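Local structure of FACT-Spt16 (Cicer arietinum, 5CE6) at residues A[290-302]-A[313-325]. The protein probably acts as a histone chaperone subunit of the FACT complex, its N-terminal domain being linked to binding of histones H3-H4. Residues are numbered along the deposited sequence; the frame is centred on the assembly and turned at random. Where two conformers were deposited one is given.
Sequences LYYDSASVIICAV and IARTFLIDADPIQ. With K (potassium ion), chain D.
Gln325 and a potassium ion share one backbone oxygen, Ala295 O, at the end of an antiparallel hairpin. Gln325 NE2 donates to Ala295 O over 2.9 Å, a nearly straight bond (171°) in the plane of the Gln325 amide, but the donor stands above the carbonyl plane of Ala295, not on a lone pair; the ion sits 2.9 Å from the same Ala295 O. The long, extended glutamine suits this reach from the first helical turn, and the other atom of the same amide is held as well, Gln325 OE1 accepting from Asp322 N, which fixes the amide's rotation. In return the short carboxylate of Asp322, at the N-cap, reaches the N-H of Gln325, completing a capping box. Ser420 and Asn422 belong to the same ion site, and a water on the ion meets Tyr291 OH.

Ala295, small and with both backbone angles positive, forms a G1 beta bulge with Ser296 opposite Ile319. Its N-H bonds to Asp320 O, bent at 136°, whereas Ser296 and Ile319 exchange a regular pair of backbone bonds. With OG beside its own backbone N (chi1 -74°), Ser296 donates to Asp293 O, tying down the loop before the strand. Branched Ile319 packs against that loop, its CG2 3.2 Å from Tyr292 O. Farther along, beta-branched residues suit the extended backbone: Val302 CG1 lies alongside Ile313 CG2 at 3.5 Å, and on the other face Thr316 stands beside Ile299, the Thr316 hydroxyl bonding to Leu428 O. Ala301 and Ala314 meet through their methyls.

The hairpin belongs to the mixed sheet of the M24 metallopeptidase-like (pita-bread) domain. Helix 200-230 packs on Cys300, Ile313 and Ile319, and helix 237-249 touches Val302. Strand 270-273 pairs with 296-306, while strand 424-435 meets Ala314 and Thr316 and supplies Asp431 for a salt bridge with Arg315.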
ATOM      1  N   LEU A 290       6.102 -19.348 -18.807  1.00 16.10           N
ATOM      2  CA  LEU A 290       5.643 -20.024 -17.600  1.00 15.42           C
ATOM      3  C   LEU A 290       6.182 -21.451 -17.596  1.00 16.03           C
ATOM      4  O   LEU A 290       6.141 -22.137 -18.617  1.00 19.85           O
ATOM      5  CB  LEU A 290       4.113 -20.052 -17.563  1.00 15.73           C
ATOM      6  CG  LEU A 290       3.476 -20.639 -16.310  1.00 15.52           C
ATOM      7  CD1 LEU A 290       3.587 -19.635 -15.174  1.00 13.59           C
ATOM      8  CD2 LEU A 290       2.024 -21.030 -16.548  1.00 18.67           C
ATOM      9  N   TYR A 291       6.707 -21.886 -16.455  1.00 15.50           N
ATOM     10  CA  TYR A 291       7.326 -23.209 -16.360  1.00 16.56           C
ATOM     11  C   TYR A 291       6.498 -24.085 -15.444  1.00 16.27           C
ATOM     12  O   TYR A 291       6.181 -23.694 -14.317  1.00 19.02           O
ATOM     13  CB  TYR A 291       8.755 -23.106 -15.823  1.00 16.97           C
ATOM     14  CG  TYR A 291       9.517 -24.413 -15.888  1.00 17.82           C
ATOM     15  CD1 TYR A 291      10.193 -24.780 -17.043  1.00 18.94           C
ATOM     16  CD2 TYR A 291       9.559 -25.270 -14.797  1.00 20.19           C
ATOM     17  CE1 TYR A 291      10.888 -25.964 -17.112  1.00 22.37           C
ATOM     18  CE2 TYR A 291      10.248 -26.461 -14.856  1.00 22.86           C
ATOM     19  CZ  TYR A 291      10.917 -26.800 -16.018  1.00 24.03           C
ATOM     20  OH  TYR A 291      11.616 -27.989 -16.088  1.00 25.68           O
ATOM     21  N   TYR A 292       6.151 -25.277 -15.920  1.00 17.36           N
ATOM     22  CA  TYR A 292       5.249 -26.127 -15.161  1.00 16.60           C
ATOM     23  C   TYR A 292       5.545 -27.610 -15.291  1.00 20.88           C
ATOM     24  O   TYR A 292       4.648 -28.434 -15.141  1.00 26.20           O
ATOM     25  CB  TYR A 292       3.785 -25.848 -15.533  1.00 18.20           C
ATOM     26  CG  TYR A 292       3.543 -25.755 -17.017  1.00 17.56           C
ATOM     27  CD1 TYR A 292       3.448 -26.904 -17.795  1.00 24.62           C
ATOM     28  CD2 TYR A 292       3.429 -24.518 -17.645  1.00 18.90           C
ATOM     29  CE1 TYR A 292       3.245 -26.826 -19.151  1.00 26.11           C
ATOM     30  CE2 TYR A 292       3.227 -24.431 -19.003  1.00 24.89           C
ATOM     31  CZ  TYR A 292       3.132 -25.587 -19.750  1.00 30.65           C
ATOM     32  OH  TYR A 292       2.927 -25.504 -21.109  1.00 30.41           O
ATOM     33  N   ASP A 293       6.799 -27.960 -15.555  1.00 21.90           N
ATOM     34  CA  ASP A 293       7.164 -29.373 -15.536  1.00 24.66           C
ATOM     35  C   ASP A 293       7.200 -29.881 -14.092  1.00 23.13           C
ATOM     36  O   ASP A 293       6.822 -29.163 -13.170  1.00 19.91           O
ATOM     37  CB  ASP A 293       8.495 -29.603 -16.247  1.00 25.44           C
ATOM     38  CG  ASP A 293       8.561 -30.959 -16.930  1.00 39.33           C
ATOM     39  OD1 ASP A 293       8.331 -31.985 -16.254  1.00 45.33           O
ATOM     40  OD2 ASP A 293       8.821 -30.989 -18.150  1.00 46.85           O
ATOM     41  N   SER A 294       7.642 -31.118 -13.890  1.00 26.77           N
ATOM     42  CA  SER A 294       7.621 -31.714 -12.553  1.00 31.59           C
ATOM     43  C   SER A 294       8.398 -30.905 -11.519  1.00 21.80           C
ATOM     44  O   SER A 294       9.382 -30.251 -11.852  1.00 25.28           O
ATOM     45  CB  SER A 294       8.143 -33.154 -12.595  1.00 34.87           C
ATOM     46  OG  SER A 294       7.187 -34.004 -13.197  1.00 44.06           O
ATOM     47  N   ALA A 295       7.934 -30.950 -10.273  1.00 26.43           N
ATOM     48  CA  ALA A 295       8.569 -30.246  -9.157  1.00 29.07           C
ATOM     49  C   ALA A 295       8.675 -28.750  -9.414  1.00 19.77           C
ATOM     50  O   ALA A 295       9.734 -28.145  -9.235  1.00 21.63           O
ATOM     51  CB  ALA A 295       9.937 -30.837  -8.854  1.00 34.53           C
ATOM     52  N   SER A 296       7.560 -28.153  -9.810  1.00 15.78           N
ATOM     53  CA  SER A 296       7.544 -26.735 -10.155  1.00 15.64           C
ATOM     54  C   SER A 296       6.646 -25.938  -9.239  1.00 16.39           C
ATOM     55  O   SER A 296       5.688 -26.466  -8.668  1.00 18.96           O
ATOM     56  CB  SER A 296       7.071 -26.542 -11.591  1.00 17.96           C
ATOM     57  OG  SER A 296       8.078 -26.914 -12.497  1.00 27.08           O
ATOM     58  N   VAL A 297       6.951 -24.651  -9.095  1.00 13.21           N
ATOM     59  CA  VAL A 297       6.038 -23.768  -8.375  1.00 12.40           C
ATOM     60  C   VAL A 297       5.821 -22.505  -9.194  1.00 12.06           C
ATOM     61  O   VAL A 297       6.683 -22.104  -9.976  1.00 13.52           O
ATOM     62  CB  VAL A 297       6.516 -23.413  -6.946  1.00 23.56           C
ATOM     63  CG1 VAL A 297       6.745 -24.671  -6.115  1.00 22.05           C
ATOM     64  CG2 VAL A 297       7.770 -22.602  -6.991  1.00 20.35           C
ATOM     65  N   ILE A 298       4.652 -21.907  -9.016  1.00 11.61           N
ATOM     66  CA  ILE A 298       4.270 -20.694  -9.734  1.00 12.19           C
ATOM     67  C   ILE A 298       3.749 -19.708  -8.709  1.00 12.37           C
ATOM     68  O   ILE A 298       2.859 -20.043  -7.922  1.00 13.44           O
ATOM     69  CB  ILE A 298       3.161 -20.993 -10.775  1.00 12.09           C
ATOM     70  CG1 ILE A 298       3.681 -21.968 -11.835  1.00 14.04           C
ATOM     71  CG2 ILE A 298       2.648 -19.698 -11.436  1.00 11.73           C
ATOM     72  CD1 ILE A 298       2.589 -22.582 -12.722  1.00 16.23           C
ATOM     73  N   ILE A 299       4.293 -18.491  -8.705  1.00 10.16           N
ATOM     74  CA  ILE A 299       3.814 -17.463  -7.782  1.00  9.49           C
ATOM     75  C   ILE A 299       3.031 -16.402  -8.546  1.00 12.10           C
ATOM     76  O   ILE A 299       3.474 -15.936  -9.594  1.00  9.89           O
ATOM     77  CB  ILE A 299       4.976 -16.792  -7.023  1.00 10.48           C
ATOM     78  CG1 ILE A 299       5.699 -17.810  -6.127  1.00  9.40           C
ATOM     79  CG2 ILE A 299       4.469 -15.626  -6.159  1.00 11.08           C
ATOM     80  CD1 ILE A 299       6.853 -17.204  -5.348  1.00 11.91           C
ATOM     81  N   CYS A 300       1.851 -16.055  -8.036  0.63  9.10           N
ATOM     82  CA  CYS A 300       1.067 -14.954  -8.593  0.63 11.21           C
ATOM     83  C   CYS A 300       0.628 -14.000  -7.499  0.63 11.16           C
ATOM     84  O   CYS A 300       0.020 -14.406  -6.510  0.63  8.59           O
ATOM     85  CB  CYS A 300      -0.180 -15.441  -9.341  0.63 12.55           C
ATOM     86  SG  CYS A 300      -1.256 -14.058  -9.888  0.63 13.77           S
ATOM     87  N   ALA A 301       0.929 -12.722  -7.690  1.00  9.54           N
ATOM     88  CA  ALA A 301       0.454 -11.683  -6.776  1.00  8.62           C
ATOM     89  C   ALA A 301      -0.299 -10.642  -7.589  1.00  7.92           C
ATOM     90  O   ALA A 301       0.198 -10.160  -8.600  1.00 11.15           O
ATOM     91  CB  ALA A 301       1.614 -11.035  -6.028  1.00  7.91           C
ATOM     92  N   VAL A 302      -1.511 -10.313  -7.154  1.00  7.87           N
ATOM     93  CA  VAL A 302      -2.300  -9.314  -7.867  1.00  8.10           C
ATOM     94  C   VAL A 302      -3.013  -8.408  -6.878  1.00  9.95           C
ATOM     95  O   VAL A 302      -3.416  -8.842  -5.802  1.00  9.60           O
ATOM     96  CB  VAL A 302      -3.300  -9.995  -8.843  1.00 18.47           C
ATOM     97  CG1 VAL A 302      -4.186 -10.959  -8.111  1.00 29.34           C
ATOM     98  CG2 VAL A 302      -4.137  -8.979  -9.562  1.00 26.29           C
ATOM     99  N   ILE A 313      -3.557  -9.802  -2.989  1.00  7.93           N
ATOM    100  CA  ILE A 313      -3.616 -11.240  -2.739  1.00  7.38           C
ATOM    101  C   ILE A 313      -2.416 -11.859  -3.423  1.00  9.53           C
ATOM    102  O   ILE A 313      -1.896 -11.310  -4.388  1.00  9.84           O
ATOM    103  CB  ILE A 313      -4.937 -11.859  -3.277  1.00  8.36           C
ATOM    104  CG1 ILE A 313      -5.208 -13.233  -2.646  1.00 11.64           C
ATOM    105  CG2 ILE A 313      -4.894 -12.005  -4.797  1.00 14.50           C
ATOM    106  CD1 ILE A 313      -6.469 -13.896  -3.216  1.00  9.55           C
ATOM    107  N   ALA A 314      -1.930 -12.974  -2.896  1.00  9.18           N
ATOM    108  CA  ALA A 314      -0.856 -13.702  -3.554  1.00  7.58           C
ATOM    109  C   ALA A 314      -1.073 -15.167  -3.257  1.00  8.28           C
ATOM    110  O   ALA A 314      -1.430 -15.527  -2.132  1.00 10.98           O
ATOM    111  CB  ALA A 314       0.520 -13.258  -3.056  1.00  7.33           C
ATOM    112  N   ARG A 315      -0.876 -15.999  -4.279  1.00  8.81           N
ATOM    113  CA  ARG A 315      -1.020 -17.451  -4.133  1.00  9.67           C
ATOM    114  C   ARG A 315       0.136 -18.134  -4.817  1.00 12.16           C
ATOM    115  O   ARG A 315       0.714 -17.598  -5.755  1.00 10.13           O
ATOM    116  CB  ARG A 315      -2.334 -17.919  -4.762  1.00  9.87           C
ATOM    117  CG  ARG A 315      -3.599 -17.422  -4.049  1.00  9.19           C
ATOM    118  CD  ARG A 315      -3.768 -18.105  -2.690  1.00 11.49           C
ATOM    119  NE  ARG A 315      -4.995 -17.668  -2.004  1.00 12.48           N
ATOM    120  CZ  ARG A 315      -5.045 -16.680  -1.113  1.00  8.94           C
ATOM    121  NH1 ARG A 315      -3.946 -16.004  -0.791  1.00 10.57           N
ATOM    122  NH2 ARG A 315      -6.199 -16.372  -0.529  1.00  9.70           N
ATOM    123  N   THR A 316       0.478 -19.323  -4.335  1.00  9.33           N
ATOM    124  CA  THR A 316       1.489 -20.146  -4.976  1.00 11.05           C
ATOM    125  C   THR A 316       0.830 -21.451  -5.409  1.00 13.34           C
ATOM    126  O   THR A 316       0.057 -22.050  -4.654  1.00 12.26           O
ATOM    127  CB  THR A 316       2.621 -20.452  -4.012  1.00 10.78           C
ATOM    128  OG1 THR A 316       3.218 -19.220  -3.607  1.00 10.13           O
ATOM    129  CG2 THR A 316       3.682 -21.314  -4.681  1.00 12.86           C
ATOM    130  N   PHE A 317       1.111 -21.868  -6.636  1.00 12.72           N
ATOM    131  CA  PHE A 317       0.565 -23.112  -7.160  1.00 12.73           C
ATOM    132  C   PHE A 317       1.705 -24.084  -7.398  1.00 12.07           C
ATOM    133  O   PHE A 317       2.798 -23.702  -7.797  1.00 11.97           O
ATOM    134  CB  PHE A 317      -0.234 -22.842  -8.439  1.00 12.65           C
ATOM    135  CG  PHE A 317      -1.298 -21.806  -8.257  1.00 14.04           C
ATOM    136  CD1 PHE A 317      -2.527 -22.140  -7.701  1.00 14.33           C
ATOM    137  CD2 PHE A 317      -1.059 -20.488  -8.605  1.00 12.39           C
ATOM    138  CE1 PHE A 317      -3.502 -21.179  -7.513  1.00 15.72           C
ATOM    139  CE2 PHE A 317      -2.035 -19.520  -8.417  1.00 14.95           C
ATOM    140  CZ  PHE A 317      -3.253 -19.864  -7.873  1.00 14.62           C
ATOM    141  N   LEU A 318       1.450 -25.353  -7.116  1.00 14.16           N
ATOM    142  CA  LEU A 318       2.503 -26.343  -7.116  1.00 13.52           C
ATOM    143  C   LEU A 318       2.145 -27.394  -8.152  1.00 14.11           C
ATOM    144  O   LEU A 318       1.023 -27.898  -8.166  1.00 20.50           O
ATOM    145  CB  LEU A 318       2.636 -26.981  -5.721  1.00 20.25           C
ATOM    146  CG  LEU A 318       3.245 -26.160  -4.571  1.00 24.23           C
ATOM    147  CD1 LEU A 318       2.360 -24.996  -4.152  1.00 29.93           C
ATOM    148  CD2 LEU A 318       3.528 -27.039  -3.357  1.00 21.34           C
ATOM    149  N   ILE A 319       3.097 -27.710  -9.024  1.00 14.56           N
ATOM    150  CA  ILE A 319       2.876 -28.673 -10.090  1.00 17.16           C
ATOM    151  C   ILE A 319       3.754 -29.891  -9.834  1.00 18.91           C
ATOM    152  O   ILE A 319       4.976 -29.801  -9.977  1.00 20.51           O
ATOM    153  CB  ILE A 319       3.278 -28.094 -11.460  1.00 24.28           C
ATOM    154  CG1 ILE A 319       2.848 -26.628 -11.591  1.00 27.47           C
ATOM    155  CG2 ILE A 319       2.730 -28.964 -12.592  1.00 27.60           C
ATOM    156  CD1 ILE A 319       1.351 -26.414 -11.526  1.00 31.94           C
ATOM    157  N   ASP A 320       3.137 -31.013  -9.469  1.00 21.65           N
ATOM    158  CA  ASP A 320       3.874 -32.236  -9.144  1.00 26.67           C
ATOM    159  C   ASP A 320       4.981 -31.929  -8.134  1.00 22.89           C
ATOM    160  O   ASP A 320       6.146 -32.292  -8.328  1.00 24.98           O
ATOM    161  CB  ASP A 320       4.463 -32.855 -10.416  1.00 33.79           C
ATOM    162  CG  ASP A 320       3.395 -33.283 -11.409  1.00 36.63           C
ATOM    163  OD1 ASP A 320       2.537 -34.107 -11.042  1.00 35.90           O
ATOM    164  OD2 ASP A 320       3.415 -32.789 -12.555  1.00 45.65           O
ATOM    165  N   ALA A 321       4.602 -31.234  -7.070  1.00 24.70           N
ATOM    166  CA  ALA A 321       5.551 -30.747  -6.074  1.00 26.76           C
ATOM    167  C   ALA A 321       6.329 -31.878  -5.430  1.00 24.29           C
ATOM    168  O   ALA A 321       5.767 -32.928  -5.124  1.00 25.20           O
ATOM    169  CB  ALA A 321       4.822 -29.964  -5.006  1.00 25.95           C
ATOM    170  N   ASP A 322       7.620 -31.654  -5.210  1.00 20.18           N
ATOM    171  CA  ASP A 322       8.436 -32.634  -4.511  1.00 17.62           C
ATOM    172  C   ASP A 322       8.169 -32.539  -3.004  1.00 22.42           C
ATOM    173  O   ASP A 322       7.431 -31.652  -2.566  1.00 20.40           O
ATOM    174  CB  ASP A 322       9.924 -32.516  -4.915  1.00 20.24           C
ATOM    175  CG  ASP A 322      10.632 -31.298  -4.337  1.00 21.58           C
ATOM    176  OD1 ASP A 322      10.259 -30.790  -3.264  1.00 20.34           O
ATOM    177  OD2 ASP A 322      11.617 -30.856  -4.973  1.00 27.32           O
ATOM    178  N   PRO A 323       8.720 -33.465  -2.206  1.00 19.42           N
ATOM    179  CA  PRO A 323       8.360 -33.438  -0.783  1.00 19.62           C
ATOM    180  C   PRO A 323       8.758 -32.165  -0.033  1.00 22.38           C
ATOM    181  O   PRO A 323       8.074 -31.807   0.930  1.00 18.72           O
ATOM    182  CB  PRO A 323       9.120 -34.636  -0.218  1.00 25.60           C
ATOM    183  CG  PRO A 323       9.181 -35.572  -1.346  1.00 24.32           C
ATOM    184  CD  PRO A 323       9.411 -34.724  -2.554  1.00 19.01           C
ATOM    185  N   ILE A 324       9.832 -31.502  -0.461  1.00 18.42           N
ATOM    186  CA  ILE A 324      10.305 -30.319   0.241  1.00 17.54           C
ATOM    187  C   ILE A 324       9.405 -29.145  -0.108  1.00 20.38           C
ATOM    188  O   ILE A 324       9.010 -28.361   0.765  1.00 16.46           O
ATOM    189  CB  ILE A 324      11.763 -29.998  -0.122  1.00 23.16           C
ATOM    190  CG1 ILE A 324      12.664 -31.177   0.260  1.00 27.93           C
ATOM    191  CG2 ILE A 324      12.223 -28.724   0.577  1.00 21.42           C
ATOM    192  CD1 ILE A 324      14.132 -30.955  -0.017  1.00 32.72           C
ATOM    193  N   GLN A 325       9.067 -29.036  -1.390  1.00 14.93           N
ATOM    194  CA  GLN A 325       8.173 -27.965  -1.853  1.00 14.03           C
ATOM    195  C   GLN A 325       6.806 -28.104  -1.184  1.00 13.80           C
ATOM    196  O   GLN A 325       6.199 -27.113  -0.792  1.00 14.10           O
ATOM    197  CB  GLN A 325       8.022 -28.009  -3.373  1.00 14.93           C
ATOM    198  CG  GLN A 325       9.308 -27.673  -4.162  1.00 14.31           C
ATOM    199  CD  GLN A 325       9.207 -28.034  -5.630  1.00 19.38           C
ATOM    200  OE1 GLN A 325       8.491 -28.966  -6.004  1.00 19.60           O
ATOM    201  NE2 GLN A 325       9.940 -27.305  -6.476  1.00 17.42           N
TER
HETATM  202  K     K D 503      11.548 -27.622 -11.438  1.00 45.75           K
HETATM  203  O   HOH W   1      12.663 -28.907 -13.829  1.00 28.78           O